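Side-chain contacts in phytoene synthase (Enterococcus hirae, PDB 5IYS), which probably joins two prenyl diphosphates head to head, as dehydrosqualene and phytoene synthases do, at a magnesium-dependent site that here holds a thio analogue of farnesyl diphosphate: residues 21-24 with 30-33; 14-19 with 41-46; 212-217 with 259-264. All blocks are in the same frame, centred on the assembly; numbering follows the deposited sequence.

Contact 1: 21-24 with 30-33; sequences SIIK and FYLA. With FPS (S-[(2E,6E)-3,7,11-trimethyldodeca-2,6,10-trienyl] trihydrogen thiodiphosphate), chain G.
Lys24 lays the start of its side chain over one face of the Tyr31 ring. Its CB sits 4.0 Å from the centroid of that ring and 19° off the ring normal, a CH-pi contact displaced toward the rim. The rest of the aliphatic chain runs alongside the ring, pointing the same way, and Lys24 CD comes to 3.7 Å from Tyr31 CE2. Both residues have CG anti to the backbone N (chi1 177° for Lys24, -176° for Tyr31), and the lysine is extended from there, which carries its ammonium away from helix 28-34. The phenol OH of Tyr31 is hydrogen-bonded to Glu20 OE2, one turn before Lys24, and this bond fixes the far end of the ring.

Ile23 points toward helix 28-34 and divides its branches between two aromatic residues. Ile23 CG2 meets Tyr31 CD1 obliquely at 3.9 Å, while Ile23 CD1, at the end of the longer branch, lies 4.1 Å from Phe30 CB. Phe30 turns its ring away from helix 13-26 and into the ligand pocket. There its edge faces the prenyl thiodiphosphate, with Phe30 CE2 3.4 Å from FPS C2 and FPS C1 lying in the ring plane. The ring of Tyr249 also packs against Phe30 with its plane nearly parallel, and Ala245 of the same helix, 236-258, touches it.

Helix 13-26 and the short helix 28-34 are thus joined mainly by apolar and CH-pi contacts, the end of Lys24 leading away and the Tyr31 hydroxyl taken by Glu20. Because Phe30 meets the prenyl chain near its thio end, at C1 and C2, and at the C9 methyl, with the phosphate oxygens farther off, its part in the pocket is consistent with apolar shaping of the wall beside the allylic end.

Contact 2: 14-19 with 41-46; sequences KDFAYC and KAQSVY
Phe16 and Gln43 both hold CG anti to their own carbonyl carbon (chi1 -81° for Phe16), and these torsions bring the phenylalanine ring across the glutamine at about a right angle. The ring presents its edge to the backbone of helix 39-60: Phe16 CD1 is 3.6 Å from Gln43 O, which lies near the ring plane. The weakly positive C-H rim thus faces a carbonyl oxygen. Beside it, Gln43 CB rests 3.8 Å from Phe16 CD1, and the extended glutamine chain reaches back until NE2 stands 3.8 Å from Phe16 CB. Ring and amide planes are 40° apart, so the two flat groups are not stacked.

One turn further along each helix, the pairing is closer at the backbone. Cys19 CB approaches Tyr46 O at 3.5 Å, and the two CB atoms, Cys19 and Tyr46, are 4.3 Å apart. The Tyr46 ring folds back over its own helix, with Ala42 O 3.0 Å above the ring plane and over its centre. With that ring turned away, CB and backbone atoms meet here, the CA atoms of Cys19 and Tyr46 being 5.5 Å apart.

The segment axes approach to 9.0 Å with their directions 64° apart, a steep crossing that confines the contact to a few residues. Phe9 of helix 8-11 stacks on Phe16 and touches Gln43 and Ser44, while helix 87-98 closes in through Ala91 on Phe16 and Val95 on Ser44. The N-terminal part of helix 13-26 is therefore packed among helices 8-11, 39-60 and 87-98 in this all-helical fold.

Contact 3: 212-217 with 259-264; sequences LWESLA and QHYSLF
Trp213 offers one face of its indole to the edge of the Tyr261 ring, an edge-to-face pair. The six-membered ring of Trp213 and the Tyr261 ring have centroids 5.3 Å apart and planes at 78°. The closest atoms are Trp213 CE3 and Tyr261 CE1, 3.6 Å apart. The indole NE1 is hydrogen-bonded to Leu171 O of helix 155-172, which would help hold the indole in this orientation.

Glu214 follows and bends at its second torsion (chi2 -72°), swinging its carboxylate back to the tyrosine. Tyr261 OH donates a hydrogen bond to Glu214 OE2, modelled at 2.4 Å, too short for its exact length to be relied on; the oxygen lies near the ring plane, while the carboxylate is turned 79° from it. Arg257 makes a salt bridge to the same OE2, so a phenol and a guanidinium share one oxygen.

Tyr261 reaches both residues from the turn that ends helix 236-258. That end is a Schellman motif with His260, at positive phi, as its C-prime residue, and it places Tyr261 against helix 207-227 in the helical bundle of the squalene/phytoene synthase family.

In the fold
Contacts 1 and 2 form a continuous patch on one side of the chain, both using helix 13-26, with contact 1 nested along the chain inside the loop closed by contact 2. They meet where Ile23 and Tyr31 pack on Tyr46. Contact 2 is the buried one; contact 1 is partly buried, open at Lys24 and reaching the ligand pocket at Phe30. Contact 3 is also partly buried but lies across the chain's centre from contact 2, their centres about 35 Å apart, and joins a helix to a loop. Contact 1 is aliphatic-on-aromatic; contact 2 sets C-H groups against backbone carbonyls; contact 3 adds to an aromatic pair a tyrosine-carboxylate hydrogen bond, with Arg257 on the same oxygen.

Contact 1: 21-24 with 30-33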
ATOM      1  N   SER A  21      11.190  -9.885  -9.255  1.00 18.03           N
ATOM      2  CA  SER A  21      10.245 -10.819  -9.801  1.00 18.60           C
ATOM      3  C   SER A  21       9.005 -10.878  -8.913  1.00 20.47           C
ATOM      4  O   SER A  21       7.874 -11.011  -9.396  1.00 20.76           O
ATOM      5  CB  SER A  21      10.940 -12.186  -9.906  1.00 20.45           C
ATOM      6  OG  SER A  21      10.008 -13.130 -10.358  1.00 28.70           O
ATOM      7  N   ILE A  22       9.198 -10.761  -7.605  1.00 21.22           N
ATOM      8  CA  ILE A  22       8.058 -10.773  -6.699  1.00 20.96           C
ATOM      9  C   ILE A  22       7.082  -9.619  -7.008  1.00 21.80           C
ATOM     10  O   ILE A  22       5.871  -9.833  -7.129  1.00 19.82           O
ATOM     11  CB  ILE A  22       8.506 -10.798  -5.215  1.00 22.18           C
ATOM     12  CG1 ILE A  22       8.944 -12.230  -4.865  1.00 24.36           C
ATOM     13  CG2 ILE A  22       7.357 -10.312  -4.277  1.00 19.72           C
ATOM     14  CD1 ILE A  22       9.646 -12.408  -3.537  1.00 29.50           C
ATOM     15  N   ILE A  23       7.587  -8.394  -7.125  1.00 16.96           N
ATOM     16  CA  ILE A  23       6.653  -7.301  -7.419  1.00 17.34           C
ATOM     17  C   ILE A  23       6.046  -7.398  -8.825  1.00 18.94           C
ATOM     18  O   ILE A  23       4.835  -7.217  -8.992  1.00 20.03           O
ATOM     19  CB  ILE A  23       7.239  -5.901  -7.099  1.00 18.58           C
ATOM     20  CG1 ILE A  23       6.150  -4.823  -7.176  1.00 14.16           C
ATOM     21  CG2 ILE A  23       8.402  -5.564  -8.054  1.00 18.76           C
ATOM     22  CD1 ILE A  23       6.705  -3.429  -6.756  1.00 16.52           C
ATOM     23  N   LYS A  24       6.868  -7.756  -9.810  1.00 20.43           N
ATOM     24  CA  LYS A  24       6.393  -7.978 -11.175  1.00 24.70           C
ATOM     25  C   LYS A  24       5.212  -8.940 -11.202  1.00 24.07           C
ATOM     26  O   LYS A  24       4.203  -8.653 -11.829  1.00 24.91           O
ATOM     27  CB  LYS A  24       7.534  -8.457 -12.084  1.00 23.45           C
ATOM     28  CG  LYS A  24       7.135  -8.795 -13.525  1.00 32.71           C
ATOM     29  CD  LYS A  24       8.423  -8.895 -14.377  1.00 34.67           C
ATOM     30  CE  LYS A  24       8.120  -9.334 -15.809  1.00 47.67           C
ATOM     31  NZ  LYS A  24       9.353  -9.589 -16.625  1.00 45.04           N
ATOM     32  N   PHE A  30       2.158  -1.362  -9.232  1.00 20.38           N
ATOM     33  CA  PHE A  30       3.281  -0.740  -8.526  1.00 18.42           C
ATOM     34  C   PHE A  30       4.583  -1.031  -9.254  1.00 18.09           C
ATOM     35  O   PHE A  30       5.494  -0.220  -9.239  1.00 16.10           O
ATOM     36  CB  PHE A  30       3.314  -1.221  -7.071  1.00 17.94           C
ATOM     37  CG  PHE A  30       2.269  -0.569  -6.194  1.00 23.72           C
ATOM     38  CD1 PHE A  30       1.986   0.780  -6.315  1.00 27.65           C
ATOM     39  CD2 PHE A  30       1.595  -1.297  -5.226  1.00 30.79           C
ATOM     40  CE1 PHE A  30       1.014   1.383  -5.501  1.00 29.39           C
ATOM     41  CE2 PHE A  30       0.652  -0.699  -4.387  1.00 30.94           C
ATOM     42  CZ  PHE A  30       0.357   0.648  -4.530  1.00 28.95           C
ATOM     43  N   TYR A  31       4.672  -2.171  -9.936  1.00 16.90           N
ATOM     44  CA  TYR A  31       5.842  -2.435 -10.762  1.00 18.35           C
ATOM     45  C   TYR A  31       5.931  -1.432 -11.892  1.00 16.69           C
ATOM     46  O   TYR A  31       6.996  -0.885 -12.126  1.00 18.51           O
ATOM     47  CB  TYR A  31       5.826  -3.862 -11.374  1.00 17.35           C
ATOM     48  CG  TYR A  31       7.078  -4.193 -12.151  1.00 21.50           C
ATOM     49  CD1 TYR A  31       8.336  -3.980 -11.601  1.00 21.92           C
ATOM     50  CD2 TYR A  31       7.013  -4.867 -13.375  1.00 26.00           C
ATOM     51  CE1 TYR A  31       9.489  -4.267 -12.292  1.00 22.45           C
ATOM     52  CE2 TYR A  31       8.173  -5.203 -14.063  1.00 27.42           C
ATOM     53  CZ  TYR A  31       9.404  -4.929 -13.506  1.00 29.72           C
ATOM     54  OH  TYR A  31      10.560  -5.261 -14.188  1.00 32.11           O
ATOM     55  N   LEU A  32       4.823  -1.200 -12.599  1.00 17.29           N
ATOM     56  CA  LEU A  32       4.829  -0.218 -13.690  1.00 15.53           C
ATOM     57  C   LEU A  32       5.162   1.177 -13.143  1.00 18.33           C
ATOM     58  O   LEU A  32       6.068   1.855 -13.645  1.00 18.91           O
ATOM     59  CB  LEU A  32       3.436  -0.158 -14.314  1.00 19.06           C
ATOM     60  CG  LEU A  32       3.265   0.911 -15.405  1.00 23.91           C
ATOM     61  CD1 LEU A  32       4.337   0.662 -16.458  1.00 29.79           C
ATOM     62  CD2 LEU A  32       1.870   0.768 -16.014  1.00 30.45           C
ATOM     63  N   ALA A  33       4.474   1.581 -12.076  1.00 16.27           N
ATOM     64  CA  ALA A  33       4.669   2.927 -11.541  1.00 15.55           C
ATOM     65  C   ALA A  33       6.116   3.103 -11.066  1.00 14.99           C
ATOM     66  O   ALA A  33       6.816   4.013 -11.519  1.00 16.76           O
ATOM     67  CB  ALA A  33       3.703   3.172 -10.412  1.00 14.64           C
TER
HETATM   68  C1  FPS G 506      -1.615  -2.566  -2.277  1.00 41.38           C
HETATM   69  S1  FPS G 506      -0.350  -3.775  -2.398  1.00 41.48           S
HETATM   70  C2  FPS G 506      -0.944  -1.472  -1.467  1.00 37.31           C
HETATM   71  C3  FPS G 506      -1.573  -0.698  -0.565  1.00 38.26           C
HETATM   72  C4  FPS G 506      -3.043  -0.853  -0.312  1.00 34.47           C
HETATM   73  C5  FPS G 506      -0.827   0.376   0.203  1.00 33.77           C
HETATM   74  C6  FPS G 506       0.664   0.484  -0.116  1.00 33.25           C
HETATM   75  C7  FPS G 506       1.173   1.811   0.409  1.00 23.11           C
HETATM   76  C8  FPS G 506       2.107   2.529  -0.241  1.00 23.82           C
HETATM   77  C10 FPS G 506       2.624   3.775   0.444  1.00 18.71           C
HETATM   78  C9  FPS G 506       2.699   2.110  -1.565  1.00 24.60           C
HETATM   79  C11 FPS G 506       2.444   4.974  -0.491  1.00 20.62           C
HETATM   80  C12 FPS G 506       3.113   6.213   0.082  1.00 17.93           C
HETATM   81  C13 FPS G 506       4.370   6.615  -0.215  1.00 20.11           C
HETATM   82  C14 FPS G 506       4.914   7.882   0.392  1.00 20.31           C
HETATM   83  C15 FPS G 506       5.250   5.851  -1.170  1.00 23.53           C
HETATM   84  PA  FPS G 506      -0.694  -5.081  -3.960  1.00 39.78           P
HETATM   85  O1A FPS G 506       0.557  -5.650  -4.466  1.00 38.97           O
HETATM   86  O2A FPS G 506      -1.461  -6.281  -3.191  1.00 46.92           O
HETATM   87  O3A FPS G 506      -1.703  -4.567  -5.085  1.00 46.79           O
HETATM   88  PB  FPS G 506      -3.279  -4.842  -4.803  1.00 43.56           P
HETATM   89  O1B FPS G 506      -3.722  -6.116  -5.469  1.00 45.94           O
HETATM   90  O2B FPS G 506      -3.940  -3.577  -5.295  1.00 39.85           O
HETATM   91  O3B FPS G 506      -3.616  -5.005  -3.336  1.00 50.92           O

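Contact 2: 14-19 with 41-46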
ATOM      1  N   LYS A  14      21.367 -11.082  -7.835  1.00 20.18           N
ATOM      2  CA  LYS A  14      20.345 -12.121  -7.748  1.00 21.52           C
ATOM      3  C   LYS A  14      19.301 -11.845  -6.680  1.00 19.77           C
ATOM      4  O   LYS A  14      18.142 -12.202  -6.831  1.00 21.46           O
ATOM      5  CB  LYS A  14      20.959 -13.497  -7.509  1.00 19.87           C
ATOM      6  CG  LYS A  14      21.623 -14.098  -8.776  1.00 30.08           C
ATOM      7  CD  LYS A  14      22.129 -15.521  -8.499  1.00 34.82           C
ATOM      8  CE  LYS A  14      23.416 -15.816  -9.262  1.00 46.92           C
ATOM      9  NZ  LYS A  14      23.185 -16.058 -10.721  1.00 48.81           N
ATOM     10  N   ASP A  15      19.730 -11.321  -5.539  1.00 19.73           N
ATOM     11  CA  ASP A  15      18.769 -10.952  -4.506  1.00 20.89           C
ATOM     12  C   ASP A  15      17.809  -9.856  -4.967  1.00 19.59           C
ATOM     13  O   ASP A  15      16.608  -9.957  -4.736  1.00 17.03           O
ATOM     14  CB  ASP A  15      19.485 -10.585  -3.196  1.00 17.22           C
ATOM     15  CG  ASP A  15      20.385 -11.716  -2.708  1.00 27.37           C
ATOM     16  OD1 ASP A  15      20.012 -12.901  -2.865  1.00 27.35           O
ATOM     17  OD2 ASP A  15      21.518 -11.436  -2.286  1.00 29.50           O
ATOM     18  N   PHE A  16      18.325  -8.812  -5.611  1.00 19.72           N
ATOM     19  CA  PHE A  16      17.448  -7.784  -6.174  1.00 18.60           C
ATOM     20  C   PHE A  16      16.572  -8.339  -7.288  1.00 19.49           C
ATOM     21  O   PHE A  16      15.394  -8.020  -7.364  1.00 18.89           O
ATOM     22  CB  PHE A  16      18.262  -6.592  -6.672  1.00 18.84           C
ATOM     23  CG  PHE A  16      18.654  -5.655  -5.566  1.00 19.84           C
ATOM     24  CD1 PHE A  16      17.664  -5.035  -4.813  1.00 16.36           C
ATOM     25  CD2 PHE A  16      19.981  -5.562  -5.150  1.00 18.27           C
ATOM     26  CE1 PHE A  16      18.013  -4.165  -3.779  1.00 15.56           C
ATOM     27  CE2 PHE A  16      20.330  -4.761  -4.031  1.00 19.86           C
ATOM     28  CZ  PHE A  16      19.335  -4.124  -3.313  1.00 16.81           C
ATOM     29  N   ALA A  17      17.102  -9.287  -8.059  1.00 19.61           N
ATOM     30  CA  ALA A  17      16.278  -9.957  -9.093  1.00 18.71           C
ATOM     31  C   ALA A  17      15.165 -10.753  -8.446  1.00 18.14           C
ATOM     32  O   ALA A  17      14.020 -10.725  -8.908  1.00 19.40           O
ATOM     33  CB  ALA A  17      17.121 -10.854 -10.012  1.00 20.40           C
ATOM     34  N   TYR A  18      15.479 -11.416  -7.337  1.00 18.22           N
ATOM     35  CA  TYR A  18      14.460 -12.136  -6.601  1.00 17.88           C
ATOM     36  C   TYR A  18      13.297 -11.225  -6.208  1.00 18.95           C
ATOM     37  O   TYR A  18      12.116 -11.560  -6.388  1.00 17.23           O
ATOM     38  CB  TYR A  18      15.081 -12.796  -5.375  1.00 20.24           C
ATOM     39  CG  TYR A  18      14.080 -13.429  -4.454  1.00 21.42           C
ATOM     40  CD1 TYR A  18      13.753 -14.779  -4.575  1.00 30.63           C
ATOM     41  CD2 TYR A  18      13.510 -12.705  -3.427  1.00 30.77           C
ATOM     42  CE1 TYR A  18      12.858 -15.370  -3.706  1.00 34.66           C
ATOM     43  CE2 TYR A  18      12.616 -13.285  -2.552  1.00 35.67           C
ATOM     44  CZ  TYR A  18      12.307 -14.618  -2.687  1.00 37.22           C
ATOM     45  OH  TYR A  18      11.402 -15.166  -1.802  1.00 46.74           O
ATOM     46  N   CYS A  19      13.634 -10.091  -5.589  1.00 18.20           N
ATOM     47  CA  CYS A  19      12.621  -9.088  -5.263  1.00 19.09           C
ATOM     48  C   CYS A  19      11.880  -8.505  -6.472  1.00 18.98           C
ATOM     49  O   CYS A  19      10.664  -8.334  -6.420  1.00 18.33           O
ATOM     50  CB  CYS A  19      13.236  -7.968  -4.405  1.00 16.22           C
ATOM     51  SG  CYS A  19      14.050  -8.556  -2.887  1.00 20.00           S
ATOM     52  N   LYS A  41      17.162   2.998  -7.212  1.00 14.37           N
ATOM     53  CA  LYS A  41      16.015   3.336  -6.369  1.00 16.76           C
ATOM     54  C   LYS A  41      14.842   2.417  -6.640  1.00 15.10           C
ATOM     55  O   LYS A  41      14.201   1.912  -5.711  1.00 16.04           O
ATOM     56  CB  LYS A  41      15.625   4.815  -6.542  1.00 16.36           C
ATOM     57  CG  LYS A  41      16.554   5.732  -5.749  1.00 18.31           C
ATOM     58  CD  LYS A  41      16.179   7.196  -5.934  1.00 25.67           C
ATOM     59  CE  LYS A  41      16.820   8.068  -4.846  1.00 29.28           C
ATOM     60  NZ  LYS A  41      16.544   9.507  -5.193  1.00 35.80           N
ATOM     61  N   ALA A  42      14.613   2.092  -7.908  1.00 18.25           N
ATOM     62  CA  ALA A  42      13.538   1.165  -8.199  1.00 12.39           C
ATOM     63  C   ALA A  42      13.798  -0.208  -7.552  1.00 15.28           C
ATOM     64  O   ALA A  42      12.911  -0.818  -6.961  1.00 11.57           O
ATOM     65  CB  ALA A  42      13.348   1.035  -9.729  1.00 12.11           C
ATOM     66  N   GLN A  43      15.016  -0.703  -7.650  1.00 13.72           N
ATOM     67  CA  GLN A  43      15.312  -2.036  -7.085  1.00 15.44           C
ATOM     68  C   GLN A  43      15.161  -1.993  -5.569  1.00 15.00           C
ATOM     69  O   GLN A  43      14.776  -2.961  -4.949  1.00 12.73           O
ATOM     70  CB  GLN A  43      16.774  -2.376  -7.388  1.00 15.69           C
ATOM     71  CG  GLN A  43      17.005  -2.672  -8.873  1.00 22.12           C
ATOM     72  CD  GLN A  43      18.481  -2.885  -9.152  1.00 28.32           C
ATOM     73  OE1 GLN A  43      19.289  -1.977  -8.987  1.00 37.19           O
ATOM     74  NE2 GLN A  43      18.839  -4.106  -9.493  1.00 33.39           N
ATOM     75  N   SER A  44      15.453  -0.842  -4.978  1.00 15.07           N
ATOM     76  CA  SER A  44      15.305  -0.645  -3.537  1.00 14.87           C
ATOM     77  C   SER A  44      13.828  -0.713  -3.157  1.00 14.66           C
ATOM     78  O   SER A  44      13.479  -1.372  -2.192  1.00 13.75           O
ATOM     79  CB  SER A  44      15.918   0.687  -3.101  1.00 13.25           C
ATOM     80  OG  SER A  44      17.326   0.710  -3.371  1.00 13.58           O
ATOM     81  N   VAL A  45      12.961  -0.075  -3.927  1.00 12.75           N
ATOM     82  CA  VAL A  45      11.525  -0.226  -3.692  1.00 11.71           C
ATOM     83  C   VAL A  45      11.113  -1.693  -3.794  1.00 13.72           C
ATOM     84  O   VAL A  45      10.226  -2.145  -3.062  1.00 15.01           O
ATOM     85  CB  VAL A  45      10.704   0.578  -4.709  1.00 12.79           C
ATOM     86  CG1 VAL A  45       9.202   0.310  -4.509  1.00 12.67           C
ATOM     87  CG2 VAL A  45      10.944   2.136  -4.520  1.00 14.25           C
ATOM     88  N   TYR A  46      11.605  -2.391  -4.814  1.00 11.57           N
ATOM     89  CA  TYR A  46      11.203  -3.793  -4.968  1.00 12.99           C
ATOM     90  C   TYR A  46      11.566  -4.621  -3.737  1.00 13.42           C
ATOM     91  O   TYR A  46      10.861  -5.562  -3.406  1.00 11.65           O
ATOM     92  CB  TYR A  46      11.864  -4.374  -6.233  1.00 14.34           C
ATOM     93  CG  TYR A  46      11.626  -3.590  -7.513  1.00 14.72           C
ATOM     94  CD1 TYR A  46      10.493  -2.813  -7.689  1.00 17.65           C
ATOM     95  CD2 TYR A  46      12.488  -3.750  -8.607  1.00 17.75           C
ATOM     96  CE1 TYR A  46      10.292  -2.074  -8.898  1.00 19.79           C
ATOM     97  CE2 TYR A  46      12.245  -3.102  -9.821  1.00 17.52           C
ATOM     98  CZ  TYR A  46      11.183  -2.235  -9.941  1.00 22.91           C
ATOM     99  OH  TYR A  46      11.016  -1.590 -11.149  1.00 20.72           O
TER

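Contact 3: 212-217 with 259-264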
ATOM      1  N   LEU A 212     -22.556   5.113   2.024  1.00 26.27           N
ATOM      2  CA  LEU A 212     -21.410   4.830   2.869  1.00 26.09           C
ATOM      3  C   LEU A 212     -20.122   4.738   2.046  1.00 25.56           C
ATOM      4  O   LEU A 212     -19.152   5.426   2.351  1.00 25.29           O
ATOM      5  CB  LEU A 212     -21.631   3.521   3.630  1.00 25.39           C
ATOM      6  CG  LEU A 212     -20.605   3.104   4.691  1.00 23.71           C
ATOM      7  CD1 LEU A 212     -21.147   1.949   5.559  1.00 26.55           C
ATOM      8  CD2 LEU A 212     -19.267   2.728   4.065  1.00 25.11           C
ATOM      9  N   TRP A 213     -20.154   3.925   0.992  1.00 25.33           N
ATOM     10  CA  TRP A 213     -19.071   3.811   0.028  1.00 23.60           C
ATOM     11  C   TRP A 213     -18.571   5.191  -0.400  1.00 24.59           C
ATOM     12  O   TRP A 213     -17.381   5.515  -0.274  1.00 24.25           O
ATOM     13  CB  TRP A 213     -19.518   2.987  -1.180  1.00 22.21           C
ATOM     14  CG  TRP A 213     -18.376   2.481  -2.031  1.00 24.85           C
ATOM     15  CD1 TRP A 213     -17.830   1.221  -2.004  1.00 24.21           C
ATOM     16  CD2 TRP A 213     -17.668   3.202  -3.048  1.00 21.13           C
ATOM     17  NE1 TRP A 213     -16.789   1.139  -2.899  1.00 27.91           N
ATOM     18  CE2 TRP A 213     -16.697   2.324  -3.583  1.00 25.27           C
ATOM     19  CE3 TRP A 213     -17.771   4.497  -3.574  1.00 20.24           C
ATOM     20  CZ2 TRP A 213     -15.843   2.692  -4.632  1.00 19.87           C
ATOM     21  CZ3 TRP A 213     -16.886   4.886  -4.568  1.00 27.08           C
ATOM     22  CH2 TRP A 213     -15.928   3.986  -5.089  1.00 25.54           C
ATOM     23  N   GLU A 214     -19.487   6.019  -0.869  1.00 21.63           N
ATOM     24  CA  GLU A 214     -19.126   7.346  -1.336  1.00 24.68           C
ATOM     25  C   GLU A 214     -18.597   8.253  -0.240  1.00 23.06           C
ATOM     26  O   GLU A 214     -17.688   9.042  -0.491  1.00 24.15           O
ATOM     27  CB  GLU A 214     -20.258   8.003  -2.116  1.00 23.58           C
ATOM     28  CG  GLU A 214     -20.452   7.395  -3.502  1.00 27.64           C
ATOM     29  CD  GLU A 214     -19.344   7.753  -4.491  1.00 30.53           C
ATOM     30  OE1 GLU A 214     -18.403   8.505  -4.157  1.00 36.74           O
ATOM     31  OE2 GLU A 214     -19.371   7.233  -5.615  1.00 29.54           O
ATOM     32  N   SER A 215     -19.108   8.094   0.982  1.00 23.47           N
ATOM     33  CA  SER A 215     -18.562   8.848   2.090  1.00 25.74           C
ATOM     34  C   SER A 215     -17.079   8.513   2.282  1.00 24.83           C
ATOM     35  O   SER A 215     -16.265   9.388   2.594  1.00 25.00           O
ATOM     36  CB  SER A 215     -19.285   8.512   3.389  1.00 27.03           C
ATOM     37  OG  SER A 215     -18.858   9.382   4.416  1.00 27.77           O
ATOM     38  N   LEU A 216     -16.788   7.220   2.334  1.00 23.70           N
ATOM     39  CA  LEU A 216     -15.402   6.780   2.538  1.00 22.84           C
ATOM     40  C   LEU A 216     -14.538   7.104   1.315  1.00 23.28           C
ATOM     41  O   LEU A 216     -13.370   7.460   1.461  1.00 22.01           O
ATOM     42  CB  LEU A 216     -15.380   5.274   2.835  1.00 21.48           C
ATOM     43  CG  LEU A 216     -14.134   4.689   3.499  1.00 24.53           C
ATOM     44  CD1 LEU A 216     -13.927   5.394   4.845  1.00 33.36           C
ATOM     45  CD2 LEU A 216     -14.255   3.181   3.702  1.00 30.20           C
ATOM     46  N   ALA A 217     -15.111   7.039   0.114  1.00 21.86           N
ATOM     47  CA  ALA A 217     -14.359   7.367  -1.095  1.00 23.70           C
ATOM     48  C   ALA A 217     -13.956   8.837  -1.125  1.00 24.46           C
ATOM     49  O   ALA A 217     -12.812   9.191  -1.439  1.00 22.37           O
ATOM     50  CB  ALA A 217     -15.135   6.972  -2.351  1.00 23.31           C
ATOM     51  N   GLN A 259     -18.781   0.453 -12.691  1.00 31.53           N
ATOM     52  CA  GLN A 259     -19.474  -0.829 -12.628  1.00 33.45           C
ATOM     53  C   GLN A 259     -20.663  -0.754 -11.678  1.00 33.90           C
ATOM     54  O   GLN A 259     -21.179  -1.770 -11.211  1.00 34.68           O
ATOM     55  CB  GLN A 259     -18.506  -1.946 -12.228  1.00 32.19           C
ATOM     56  CG  GLN A 259     -17.409  -2.217 -13.283  1.00 34.87           C
ATOM     57  CD  GLN A 259     -16.409  -3.282 -12.841  1.00 36.41           C
ATOM     58  OE1 GLN A 259     -15.454  -3.608 -13.562  1.00 38.73           O
ATOM     59  NE2 GLN A 259     -16.571  -3.763 -11.614  1.00 33.74           N
ATOM     60  N   HIS A 260     -21.081   0.478 -11.395  1.00 34.85           N
ATOM     61  CA  HIS A 260     -22.284   0.764 -10.608  1.00 34.21           C
ATOM     62  C   HIS A 260     -22.230   0.166  -9.198  1.00 34.93           C
ATOM     63  O   HIS A 260     -23.232  -0.359  -8.684  1.00 33.43           O
ATOM     64  CB  HIS A 260     -23.570   0.382 -11.362  1.00 35.38           C
ATOM     65  CG  HIS A 260     -23.564   0.759 -12.813  1.00 34.29           C
ATOM     66  ND1 HIS A 260     -23.557   2.070 -13.248  1.00 33.46           N
ATOM     67  CD2 HIS A 260     -23.529  -0.008 -13.930  1.00 32.08           C
ATOM     68  CE1 HIS A 260     -23.497   2.094 -14.570  1.00 31.37           C
ATOM     69  NE2 HIS A 260     -23.471   0.847 -15.006  1.00 34.31           N
ATOM     70  N   TYR A 261     -21.068   0.324  -8.558  1.00 31.23           N
ATOM     71  CA  TYR A 261     -20.870  -0.115  -7.191  1.00 32.20           C
ATOM     72  C   TYR A 261     -21.026  -1.628  -7.054  1.00 31.67           C
ATOM     73  O   TYR A 261     -21.734  -2.117  -6.179  1.00 33.67           O
ATOM     74  CB  TYR A 261     -21.822   0.626  -6.261  1.00 32.49           C
ATOM     75  CG  TYR A 261     -21.670   2.123  -6.362  1.00 32.84           C
ATOM     76  CD1 TYR A 261     -20.589   2.775  -5.774  1.00 28.09           C
ATOM     77  CD2 TYR A 261     -22.483   2.851  -7.220  1.00 32.85           C
ATOM     78  CE1 TYR A 261     -20.412   4.145  -5.936  1.00 32.40           C
ATOM     79  CE2 TYR A 261     -22.340   4.217  -7.361  1.00 31.55           C
ATOM     80  CZ  TYR A 261     -21.307   4.863  -6.727  1.00 29.99           C
ATOM     81  OH  TYR A 261     -21.201   6.231  -6.884  1.00 31.12           O
ATOM     82  N   SER A 262     -20.419  -2.360  -7.977  1.00 32.90           N
ATOM     83  CA  SER A 262     -20.212  -3.794  -7.789  1.00 33.58           C
ATOM     84  C   SER A 262     -19.332  -4.064  -6.564  1.00 34.69           C
ATOM     85  O   SER A 262     -18.333  -3.357  -6.327  1.00 32.64           O
ATOM     86  CB  SER A 262     -19.555  -4.388  -9.033  1.00 33.06           C
ATOM     87  OG  SER A 262     -18.350  -3.693  -9.327  1.00 36.64           O
ATOM     88  N   LEU A 263     -19.682  -5.111  -5.818  1.00 33.47           N
ATOM     89  CA  LEU A 263     -18.979  -5.441  -4.586  1.00 34.22           C
ATOM     90  C   LEU A 263     -17.919  -6.515  -4.817  1.00 34.18           C
ATOM     91  O   LEU A 263     -17.006  -6.681  -4.004  1.00 34.84           O
ATOM     92  CB  LEU A 263     -19.972  -5.881  -3.507  1.00 35.39           C
ATOM     93  CG  LEU A 263     -21.063  -4.854  -3.178  1.00 38.19           C
ATOM     94  CD1 LEU A 263     -22.122  -5.421  -2.249  1.00 40.84           C
ATOM     95  CD2 LEU A 263     -20.497  -3.549  -2.617  1.00 38.89           C
ATOM     96  N   PHE A 264     -18.010  -7.198  -5.954  1.00 31.51           N
ATOM     97  CA  PHE A 264     -17.075  -8.269  -6.294  1.00 34.81           C
ATOM     98  C   PHE A 264     -16.349  -7.967  -7.595  1.00 35.10           C
ATOM     99  O   PHE A 264     -16.806  -7.155  -8.397  1.00 35.34           O
ATOM    100  CB  PHE A 264     -17.782  -9.620  -6.440  1.00 32.94           C
ATOM    101  CG  PHE A 264     -18.323 -10.163  -5.156  1.00 34.65           C
ATOM    102  CD1 PHE A 264     -19.595  -9.811  -4.729  1.00 30.81           C
ATOM    103  CD2 PHE A 264     -17.560 -11.021  -4.370  1.00 31.98           C
ATOM    104  CE1 PHE A 264     -20.097 -10.312  -3.542  1.00 32.95           C
ATOM    105  CE2 PHE A 264     -18.055 -11.501  -3.175  1.00 32.46           C
ATOM    106  CZ  PHE A 264     -19.307 -11.114  -2.745  1.00 29.27           C
TER